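Long-range contacts in protein ACDH-11, isoform b (Caenorhabditis elegans, PDB 4Y9J), which belongs to the acyl-CoA dehydrogenase family and binds flavin-adenine dinucleotide within an assembly of four chains: residues Ala52-Phe57 / Val129-Leu134; His25-Asp30 / Asp59-Glu64; Ile111-Glu116 / Arg176-Ser181. All coordinates share one frame; numbering follows the deposited sequence.

In the fold
Interactions 1 and 2 share helix 44-74 and lie about 9 Å apart, centre to centre. Interaction 1 is the buried one: it joins that helix to helix 121-135 through leucine, alanine and phenylalanine contacts, with one salt bridge beside them. Interaction 2, two turns further along helix 44-74, is a surface contact, in which an amide, a carboxylate and bridging waters replace most of the apolar packing; the carbonyl of Ser55 ties it to interaction 1. Interaction 3 is partly buried and joins two loops with a serine and two arginines, touching interaction 1 where Ile113 meets Lys131. All six segments belong to the AidB-like N-terminal part of the chain.

Interaction 1: residues Ala52-Phe57 / Val129-Leu134; sequences ADLSKF and VAKLFL
Lys131 and Phe57 both set CG anti to the backbone N (chi1 -156° and -171°), which sends the extended lysine chain across the gap and over the phenylalanine ring. The two segments belong to the helical N-terminal domain of an acyl-CoA dehydrogenase fold. Their axes run almost parallel, 10° apart, with a closest approach of 10.3 Å, room enough for side chains to fill the interface. Lys131 CE sits over one face of Phe57, displaced toward its rim and 3.9 Å from the ring centroid, a CH-pi contact. Further on, the ammonium remains above the same face in a cation-pi arrangement, Lys131 NZ lying 5.0 Å from the centroid of the Phe57 ring. Its salt bridge, from Lys131 NZ to the syn lone pair of Asp53 OD2, measures 2.9 Å. Glu108 forms a second salt bridge with NZ, so the buried ammonium faces two carboxylates, while Asp53 OD2 has a second partner in His127. Alongside, the two branches of Leu54 divide the apolar work. Leu54 CD1 meets Ala130 CB at 3.6 Å. Leu54 CD2 rests against the root of the lysine, 3.6 Å from Lys131 CA, and lies 4.0 Å from Leu134 CD1.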
loop_
_atom_site.group_PDB
_atom_site.type_symbol
_atom_site.label_atom_id
_atom_site.label_comp_id
_atom_site.label_asym_id
_atom_site.label_seq_id
_atom_site.Cartn_x
_atom_site.Cartn_y
_atom_site.Cartn_z
ATOM N N ALA B 52 -10.988 39.812 -16.782
ATOM C CA ALA B 52 -11.642 39.664 -15.467
ATOM C C ALA B 52 -11.969 38.199 -15.194
ATOM O O ALA B 52 -11.723 37.724 -14.095
ATOM C CB ALA B 52 -12.861 40.525 -15.324
ATOM N N ASP B 53 -12.427 37.461 -16.196
ATOM C CA ASP B 53 -12.681 36.040 -15.976
ATOM C C ASP B 53 -11.418 35.266 -15.561
ATOM O O ASP B 53 -11.414 34.468 -14.624
ATOM C CB ASP B 53 -13.286 35.386 -17.195
ATOM C CG ASP B 53 -13.646 33.933 -16.944
ATOM O OD1 ASP B 53 -14.521 33.618 -16.085
ATOM O OD2 ASP B 53 -13.097 33.120 -17.629
ATOM N N LEU B 54 -10.323 35.518 -16.256
ATOM C CA LEU B 54 -9.107 34.816 -16.041
ATOM C C LEU B 54 -8.467 35.172 -14.718
ATOM O O LEU B 54 -7.954 34.281 -14.015
ATOM C CB LEU B 54 -8.134 35.047 -17.191
ATOM C CG LEU B 54 -8.604 34.482 -18.532
ATOM C CD1 LEU B 54 -7.588 34.965 -19.558
ATOM C CD2 LEU B 54 -8.652 32.950 -18.535
ATOM N N SER B 55 -8.514 36.444 -14.361
ATOM C CA SER B 55 -7.982 36.876 -13.106
ATOM C C SER B 55 -8.729 36.235 -11.909
ATOM O O SER B 55 -8.082 35.769 -10.946
ATOM C CB SER B 55 -8.014 38.392 -13.000
ATOM O OG SER B 55 -7.277 38.759 -11.851
ATOM N N LYS B 56 -10.056 36.172 -12.000
ATOM C CA LYS B 56 -10.898 35.533 -10.994
ATOM C C LYS B 56 -10.573 34.056 -10.945
ATOM O O LYS B 56 -10.335 33.512 -9.853
ATOM C CB LYS B 56 -12.386 35.806 -11.260
ATOM C CG LYS B 56 -13.353 35.035 -10.339
ATOM C CD LYS B 56 -14.790 35.526 -10.499
ATOM C CE LYS B 56 -15.742 34.594 -9.774
ATOM N NZ LYS B 56 -17.054 34.564 -10.462
ATOM N N PHE B 57 -10.454 33.421 -12.110
ATOM C CA PHE B 57 -10.076 32.017 -12.143
ATOM C C PHE B 57 -8.728 31.751 -11.528
ATOM O O PHE B 57 -8.515 30.709 -10.884
ATOM C CB PHE B 57 -10.163 31.499 -13.582
ATOM C CG PHE B 57 -10.011 30.023 -13.734
ATOM C CD1 PHE B 57 -10.832 29.121 -13.028
ATOM C CD2 PHE B 57 -9.076 29.517 -14.588
ATOM C CE1 PHE B 57 -10.686 27.778 -13.195
ATOM C CE2 PHE B 57 -8.899 28.160 -14.764
ATOM C CZ PHE B 57 -9.698 27.278 -14.038
ATOM N N VAL B 129 -8.028 29.083 -24.663
ATOM C CA VAL B 129 -6.648 28.671 -24.533
ATOM C C VAL B 129 -5.919 29.266 -23.307
ATOM O O VAL B 129 -5.216 28.565 -22.609
ATOM C CB VAL B 129 -5.860 28.859 -25.876
ATOM C CG1 VAL B 129 -4.385 28.672 -25.677
ATOM C CG2 VAL B 129 -6.332 27.822 -26.876
ATOM N N ALA B 130 -6.153 30.540 -23.013
ATOM C CA ALA B 130 -5.578 31.185 -21.806
ATOM C C ALA B 130 -6.096 30.519 -20.509
ATOM O O ALA B 130 -5.353 30.280 -19.550
ATOM C CB ALA B 130 -5.966 32.691 -21.816
ATOM N N LYS B 131 -7.379 30.168 -20.516
ATOM C CA LYS B 131 -7.981 29.559 -19.345
ATOM C C LYS B 131 -7.416 28.153 -19.122
ATOM O O LYS B 131 -7.091 27.793 -17.997
ATOM C CB LYS B 131 -9.511 29.562 -19.414
ATOM C CG LYS B 131 -10.151 29.497 -18.051
ATOM C CD LYS B 131 -11.659 29.726 -18.114
ATOM C CE LYS B 131 -12.144 30.035 -16.708
ATOM N NZ LYS B 131 -13.562 30.475 -16.660
ATOM N N LEU B 132 -7.283 27.385 -20.192
ATOM C CA LEU B 132 -6.647 26.093 -20.169
ATOM C C LEU B 132 -5.205 26.168 -19.706
ATOM O O LEU B 132 -4.713 25.251 -18.979
ATOM C CB LEU B 132 -6.697 25.426 -21.550
ATOM C CG LEU B 132 -8.079 24.995 -22.006
ATOM C CD1 LEU B 132 -8.069 24.800 -23.521
ATOM C CD2 LEU B 132 -8.446 23.687 -21.322
ATOM N N PHE B 133 -4.527 27.219 -20.133
ATOM C CA PHE B 133 -3.160 27.447 -19.714
ATOM C C PHE B 133 -3.025 27.705 -18.186
ATOM O O PHE B 133 -2.061 27.252 -17.551
ATOM C CB PHE B 133 -2.538 28.544 -20.550
ATOM C CG PHE B 133 -1.146 28.995 -20.097
ATOM C CD1 PHE B 133 0.009 28.229 -20.333
ATOM C CD2 PHE B 133 -1.015 30.201 -19.388
ATOM C CE1 PHE B 133 1.256 28.715 -19.926
ATOM C CE2 PHE B 133 0.222 30.683 -19.009
ATOM C CZ PHE B 133 1.353 29.964 -19.281
ATOM N N LEU B 134 -3.961 28.449 -17.602
ATOM C CA LEU B 134 -3.998 28.627 -16.160
ATOM C C LEU B 134 -4.366 27.306 -15.436
ATOM O O LEU B 134 -3.768 26.964 -14.398
ATOM C CB LEU B 134 -4.966 29.715 -15.777
ATOM C CG LEU B 134 -4.696 31.080 -16.401
ATOM C CD1 LEU B 134 -5.801 32.005 -15.906
ATOM C CD2 LEU B 134 -3.324 31.596 -16.013
#

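Interaction 2: residues His25-Asp30 / Asp59-Glu64; sequences HNPYKD and DRITSE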
loop_
_atom_site.group_PDB
_atom_site.type_symbol
_atom_site.label_atom_id
_atom_site.label_comp_id
_atom_site.label_asym_id
_atom_site.label_seq_id
_atom_site.Cartn_x
_atom_site.Cartn_y
_atom_site.Cartn_z
ATOM N N HIS B 25 1.539 32.002 -6.859
ATOM C CA HIS B 25 0.787 33.244 -6.953
ATOM C C HIS B 25 -0.283 33.114 -8.035
ATOM O O HIS B 25 -0.191 32.240 -8.867
ATOM C CB HIS B 25 1.737 34.386 -7.304
ATOM C CG HIS B 25 2.869 34.554 -6.339
ATOM N ND1 HIS B 25 2.693 35.080 -5.073
ATOM C CD2 HIS B 25 4.197 34.328 -6.471
ATOM C CE1 HIS B 25 3.871 35.137 -4.462
ATOM N NE2 HIS B 25 4.789 34.677 -5.284
ATOM N N ASN B 26 -1.297 33.998 -8.005
ATOM C CA ASN B 26 -2.355 34.037 -9.037
ATOM C C ASN B 26 -1.682 33.954 -10.399
ATOM O O ASN B 26 -0.934 34.885 -10.741
ATOM C CB ASN B 26 -3.136 35.354 -8.920
ATOM C CG ASN B 26 -4.265 35.472 -9.957
ATOM O OD1 ASN B 26 -4.051 35.259 -11.140
ATOM N ND2 ASN B 26 -5.436 35.820 -9.507
ATOM N N PRO B 27 -1.908 32.862 -11.175
ATOM C CA PRO B 27 -1.139 32.666 -12.379
ATOM C C PRO B 27 -1.500 33.591 -13.552
ATOM O O PRO B 27 -0.761 33.646 -14.508
ATOM C CB PRO B 27 -1.373 31.207 -12.705
ATOM C CG PRO B 27 -2.697 30.905 -12.145
ATOM C CD PRO B 27 -2.687 31.648 -10.880
ATOM N N TYR B 28 -2.620 34.278 -13.496
ATOM C CA TYR B 28 -2.953 35.230 -14.507
ATOM C C TYR B 28 -2.152 36.487 -14.175
ATOM O O TYR B 28 -1.413 36.971 -14.998
ATOM C CB TYR B 28 -4.447 35.549 -14.526
ATOM C CG TYR B 28 -4.737 36.483 -15.665
ATOM C CD1 TYR B 28 -4.720 36.036 -16.962
ATOM C CD2 TYR B 28 -4.860 37.842 -15.457
ATOM C CE1 TYR B 28 -4.907 36.909 -18.027
ATOM C CE2 TYR B 28 -5.021 38.714 -16.520
ATOM C CZ TYR B 28 -5.047 38.234 -17.809
ATOM O OH TYR B 28 -5.231 39.126 -18.867
ATOM N N LYS B 29 -2.256 36.987 -12.958
ATOM C CA LYS B 29 -1.577 38.221 -12.564
ATOM C C LYS B 29 -0.055 38.111 -12.588
ATOM O O LYS B 29 0.619 39.046 -12.885
ATOM C CB LYS B 29 -1.981 38.619 -11.166
ATOM C CG LYS B 29 -3.418 39.117 -11.092
ATOM C CD LYS B 29 -3.861 39.366 -9.658
ATOM C CE LYS B 29 -5.311 39.745 -9.640
ATOM N NZ LYS B 29 -5.763 40.019 -8.261
ATOM N N ASP B 30 0.453 36.933 -12.240
ATOM C CA ASP B 30 1.857 36.719 -12.032
ATOM C C ASP B 30 2.524 36.378 -13.330
ATOM O O ASP B 30 3.782 36.394 -13.365
ATOM C CB ASP B 30 2.049 35.574 -11.016
ATOM C CG ASP B 30 3.505 35.478 -10.456
ATOM O OD1 ASP B 30 3.954 36.410 -9.714
ATOM O OD2 ASP B 30 4.160 34.457 -10.751
ATOM N N ASP B 59 -7.459 33.212 -8.952
ATOM C CA ASP B 59 -7.627 33.113 -7.515
ATOM C C ASP B 59 -8.293 31.801 -7.122
ATOM O O ASP B 59 -8.038 31.244 -6.028
ATOM C CB ASP B 59 -8.437 34.230 -6.944
ATOM C CG ASP B 59 -7.741 35.585 -7.009
ATOM O OD1 ASP B 59 -6.483 35.701 -7.023
ATOM O OD2 ASP B 59 -8.492 36.578 -6.993
ATOM N N ARG B 60 -9.123 31.288 -8.009
ATOM C CA ARG B 60 -9.684 29.968 -7.780
ATOM C C ARG B 60 -8.630 28.885 -7.871
ATOM O O ARG B 60 -8.709 27.860 -7.166
ATOM C CB ARG B 60 -10.800 29.687 -8.732
ATOM C CG ARG B 60 -11.647 28.513 -8.289
ATOM C CD ARG B 60 -12.815 28.160 -9.206
ATOM N NE ARG B 60 -13.716 27.244 -8.493
ATOM C CZ ARG B 60 -14.956 26.933 -8.825
ATOM N NH1 ARG B 60 -15.537 27.338 -9.938
ATOM N NH2 ARG B 60 -15.614 26.133 -8.037
ATOM N N ILE B 61 -7.649 29.061 -8.758
ATOM C CA ILE B 61 -6.552 28.130 -8.881
ATOM C C ILE B 61 -5.786 28.075 -7.540
ATOM O O ILE B 61 -5.502 26.984 -7.050
ATOM C CB ILE B 61 -5.568 28.497 -10.015
ATOM C CG1 ILE B 61 -6.196 28.525 -11.418
ATOM C CG2 ILE B 61 -4.334 27.636 -10.016
ATOM C CD1 ILE B 61 -6.690 27.238 -11.908
ATOM N N THR B 62 -5.416 29.224 -6.982
ATOM C CA THR B 62 -4.586 29.239 -5.806
ATOM C C THR B 62 -5.390 28.809 -4.558
ATOM O O THR B 62 -4.890 28.045 -3.740
ATOM C CB THR B 62 -3.930 30.605 -5.529
ATOM O OG1 THR B 62 -4.932 31.617 -5.367
ATOM C CG2 THR B 62 -2.902 30.966 -6.654
ATOM N N SER B 63 -6.636 29.199 -4.498
ATOM C CA SER B 63 -7.465 28.919 -3.344
ATOM C C SER B 63 -8.059 27.521 -3.344
ATOM O O SER B 63 -8.401 27.059 -2.272
ATOM C CB SER B 63 -8.547 29.965 -3.189
ATOM O OG SER B 63 -9.601 29.787 -4.122
ATOM N N GLU B 64 -8.259 26.886 -4.508
ATOM C CA GLU B 64 -9.034 25.622 -4.615
ATOM C C GLU B 64 -8.445 24.592 -5.557
ATOM O O GLU B 64 -8.183 23.435 -5.151
ATOM C CB GLU B 64 -10.498 25.851 -4.959
ATOM C CG GLU B 64 -11.373 24.602 -4.915
ATOM C CD GLU B 64 -12.798 24.834 -5.344
ATOM O OE1 GLU B 64 -13.055 25.900 -5.990
ATOM O OE2 GLU B 64 -13.671 23.972 -5.029
HETATM O O HOH W 1 -8.564 38.840 -9.358
HETATM O O HOH W 2 -5.379 37.963 -6.380
#
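The amide of Asn26 and the carboxylate of Asp59 stand almost perpendicular, their planes 84° apart. The bond between them treats the two groups differently: Asp59 OD1 lies close to the amide plane of Asn26, whereas ND2 comes to OD1 from above the carboxylate, 66° out of its plane. The distance from Asn26 ND2 to Asp59 OD1 is a short 2.7 Å. Although the CB of Asp59 points away from the loop, setting CG beside the backbone N (chi1 -68°) swings the carboxylate back to meet the amide. ND2 also donates to the carbonyl of Ser55, one turn earlier on helix 44-74.

The other end of the amide organises its own loop. Asn26 OD1 accepts from Tyr28 N at 2.9 Å in the carbonyl plane, an Asx turn, and from Lys29 N at 3.1 Å from above that plane, an Asx motif. Four partners therefore fix the rotation of this one amide.

Lys29 adds a solvent-mediated link. Its NZ remains 4.5 Å from Asp59 OD1, but a water lies 2.8 Å from Lys29 NZ and 2.6 Å from Asp59 OD1, donating to the latter; a second water joins NZ, weakly, to OD2. Thr62 CG2 rests against the backbone, 3.7 Å from His25 C; the one apolar side-chain pair is Pro27 CG with Ile61 CG2, 4.2 Å. Beyond the pair, His25 bonds to Asp336 and meets the ring of Phe591 of the second subunit, placing the loop beside a subunit boundary.

Contact chemistry of this kind implies a polar surface join in the N-terminal helical domain of the dehydrogenase fold: the asparagine couples the turn of the loop to the helix, and the nearby lysine probably stabilises the negative charge of Asp59 through water.

Interaction 3: residues Ile111-Glu116 / Arg176-Ser181; sequences ISIGYE and RSRDPS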
loop_
_atom_site.group_PDB
_atom_site.type_symbol
_atom_site.label_atom_id
_atom_site.label_comp_id
_atom_site.label_asym_id
_atom_site.label_seq_id
_atom_site.Cartn_x
_atom_site.Cartn_y
_atom_site.Cartn_z
ATOM N N ILE B 111 -14.532 23.961 -21.624
ATOM C CA ILE B 111 -14.975 23.535 -22.959
ATOM C C ILE B 111 -15.928 24.584 -23.554
ATOM O O ILE B 111 -15.744 24.995 -24.706
ATOM C CB ILE B 111 -15.754 22.188 -22.924
ATOM C CG1 ILE B 111 -14.907 21.107 -22.233
ATOM C CG2 ILE B 111 -16.112 21.715 -24.355
ATOM C CD1 ILE B 111 -13.523 20.992 -22.780
ATOM N N SER B 112 -16.942 25.007 -22.800
ATOM C CA SER B 112 -17.992 25.859 -23.347
ATOM C C SER B 112 -17.501 27.111 -23.988
ATOM O O SER B 112 -18.078 27.592 -24.968
ATOM C CB SER B 112 -19.028 26.293 -22.258
ATOM O OG SER B 112 -19.196 25.200 -21.401
ATOM N N ILE B 113 -16.562 27.759 -23.340
ATOM C CA ILE B 113 -16.034 29.030 -23.843
ATOM C C ILE B 113 -15.592 28.853 -25.309
ATOM O O ILE B 113 -15.851 29.743 -26.136
ATOM C CB ILE B 113 -14.927 29.594 -22.899
ATOM C CG1 ILE B 113 -15.560 30.155 -21.607
ATOM C CG2 ILE B 113 -14.089 30.692 -23.557
ATOM C CD1 ILE B 113 -14.576 30.236 -20.446
ATOM N N GLY B 114 -14.949 27.744 -25.654
ATOM C CA GLY B 114 -14.481 27.524 -27.012
ATOM C C GLY B 114 -15.527 27.485 -28.099
ATOM O O GLY B 114 -15.197 27.676 -29.272
ATOM N N TYR B 115 -16.784 27.270 -27.705
ATOM C CA TYR B 115 -17.905 27.102 -28.628
ATOM C C TYR B 115 -19.091 28.062 -28.404
ATOM O O TYR B 115 -20.111 27.907 -29.060
ATOM C CB TYR B 115 -18.433 25.652 -28.599
ATOM C CG TYR B 115 -17.361 24.670 -28.975
ATOM C CD1 TYR B 115 -17.138 24.376 -30.308
ATOM C CD2 TYR B 115 -16.538 24.067 -28.009
ATOM C CE1 TYR B 115 -16.085 23.554 -30.692
ATOM C CE2 TYR B 115 -15.516 23.195 -28.371
ATOM C CZ TYR B 115 -15.312 22.905 -29.731
ATOM O OH TYR B 115 -14.296 22.071 -30.147
ATOM N N GLU B 116 -18.969 29.014 -27.484
ATOM C CA GLU B 116 -20.089 29.888 -27.104
ATOM C C GLU B 116 -20.512 30.732 -28.333
ATOM O O GLU B 116 -19.778 31.561 -28.811
ATOM C CB GLU B 116 -19.761 30.743 -25.852
ATOM C CG GLU B 116 -20.855 31.728 -25.315
ATOM C CD GLU B 116 -22.352 31.388 -25.595
ATOM O OE1 GLU B 116 -22.731 30.198 -25.449
ATOM O OE2 GLU B 116 -23.217 32.321 -25.930
ATOM N N ARG B 176 -20.368 20.181 -24.136
ATOM C CA ARG B 176 -20.260 21.641 -23.986
ATOM C C ARG B 176 -20.971 22.209 -22.759
ATOM O O ARG B 176 -20.965 23.404 -22.551
ATOM C CB ARG B 176 -20.953 22.329 -25.199
ATOM C CG ARG B 176 -20.318 22.061 -26.511
ATOM C CD ARG B 176 -21.234 22.519 -27.653
ATOM N NE ARG B 176 -21.459 23.961 -27.589
ATOM C CZ ARG B 176 -22.267 24.650 -28.397
ATOM N NH1 ARG B 176 -22.995 24.024 -29.336
ATOM N NH2 ARG B 176 -22.396 25.970 -28.212
ATOM N N SER B 177 -21.683 21.413 -21.970
ATOM C CA SER B 177 -22.481 21.993 -20.903
ATOM C C SER B 177 -21.699 22.585 -19.767
ATOM O O SER B 177 -20.660 22.052 -19.335
ATOM C CB SER B 177 -23.365 20.949 -20.339
ATOM O OG SER B 177 -24.193 21.445 -19.321
ATOM N N ARG B 178 -22.205 23.696 -19.260
ATOM C CA ARG B 178 -21.642 24.309 -18.036
ATOM C C ARG B 178 -22.282 23.762 -16.758
ATOM O O ARG B 178 -21.869 24.108 -15.666
ATOM C CB ARG B 178 -21.781 25.841 -18.115
ATOM C CG ARG B 178 -20.967 26.408 -19.274
ATOM C CD ARG B 178 -20.767 27.928 -19.349
ATOM N NE ARG B 178 -19.863 28.410 -18.280
ATOM C CZ ARG B 178 -18.992 29.421 -18.362
ATOM N NH1 ARG B 178 -18.737 30.072 -19.516
ATOM N NH2 ARG B 178 -18.325 29.763 -17.261
ATOM N N ASP B 179 -23.314 22.941 -16.909
ATOM C CA ASP B 179 -24.035 22.309 -15.786
ATOM C C ASP B 179 -23.280 21.054 -15.331
ATOM O O ASP B 179 -23.290 20.024 -15.989
ATOM C CB ASP B 179 -25.452 21.926 -16.206
ATOM C CG ASP B 179 -26.305 21.460 -15.048
ATOM O OD1 ASP B 179 -25.817 21.023 -13.981
ATOM O OD2 ASP B 179 -27.499 21.544 -15.190
ATOM N N PRO B 180 -22.632 21.143 -14.197
ATOM C CA PRO B 180 -21.792 20.036 -13.703
ATOM C C PRO B 180 -22.579 18.765 -13.505
ATOM O O PRO B 180 -21.998 17.703 -13.603
ATOM C CB PRO B 180 -21.226 20.553 -12.375
ATOM C CG PRO B 180 -21.981 21.754 -12.047
ATOM C CD PRO B 180 -22.809 22.209 -13.209
ATOM N N SER B 181 -23.877 18.865 -13.236
ATOM C CA SER B 181 -24.729 17.665 -13.146
ATOM C C SER B 181 -25.080 17.041 -14.492
ATOM O O SER B 181 -25.646 15.957 -14.531
ATOM C CB SER B 181 -26.051 17.974 -12.371
ATOM O OG SER B 181 -27.039 18.572 -13.252
HETATM O O HOH W 3 -20.593 26.223 -25.668
#
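Ser112 points its side chain at the 176-181 loop and is met there by two parts of it, the carbonyl of Arg176 and, two residues on, the aliphatic stem of Arg178. Ser112 OG donates to Arg176 O at 2.8 Å, approaching from above the carbonyl plane (44° out of it), not on a lone pair. The same hydroxyl is pressed close to the other arginine, with Arg178 CG only 3.0 Å from Ser112 OG.

The two arginines then part, both bent at their third side-chain torsion. Arg176 (chi3 62°) turns its guanidinium alongside Tyr115, placing NE 3.6 Å from Tyr115 CB, oblique to the ring. A water at the guanidinium edge, in its plane, accepts from Arg176 NE at 3.1 Å and donates to Ser112 O at 2.9 Å, so Ser112 is tied to this loop through both its hydroxyl and its carbonyl. Arg176 NH2 lies near Tyr115 O, but the angle is poor for a hydrogen bond; its salt bridge is to Asp117. Arg178 crosses Ile113 instead, with NH1 3.8 Å from Ile113 CG1, while its NH2 bonds to the carbonyl of Glu107.

Within the second loop, Ser177 OG accepts from Asp179 N in an ST turn that encloses Arg178.

In the AidB-like N-terminal region of this acyl-CoA dehydrogenase relative, the junction thus links the connection between helices 96-107 and 121-135 to the one leading from helix 166-175 to strand 186-189. Ile111 and Tyr115 pack on helix 143-158, where Asp150 bonds the tyrosine hydroxyl, and Ile113 lies against helix 121-135.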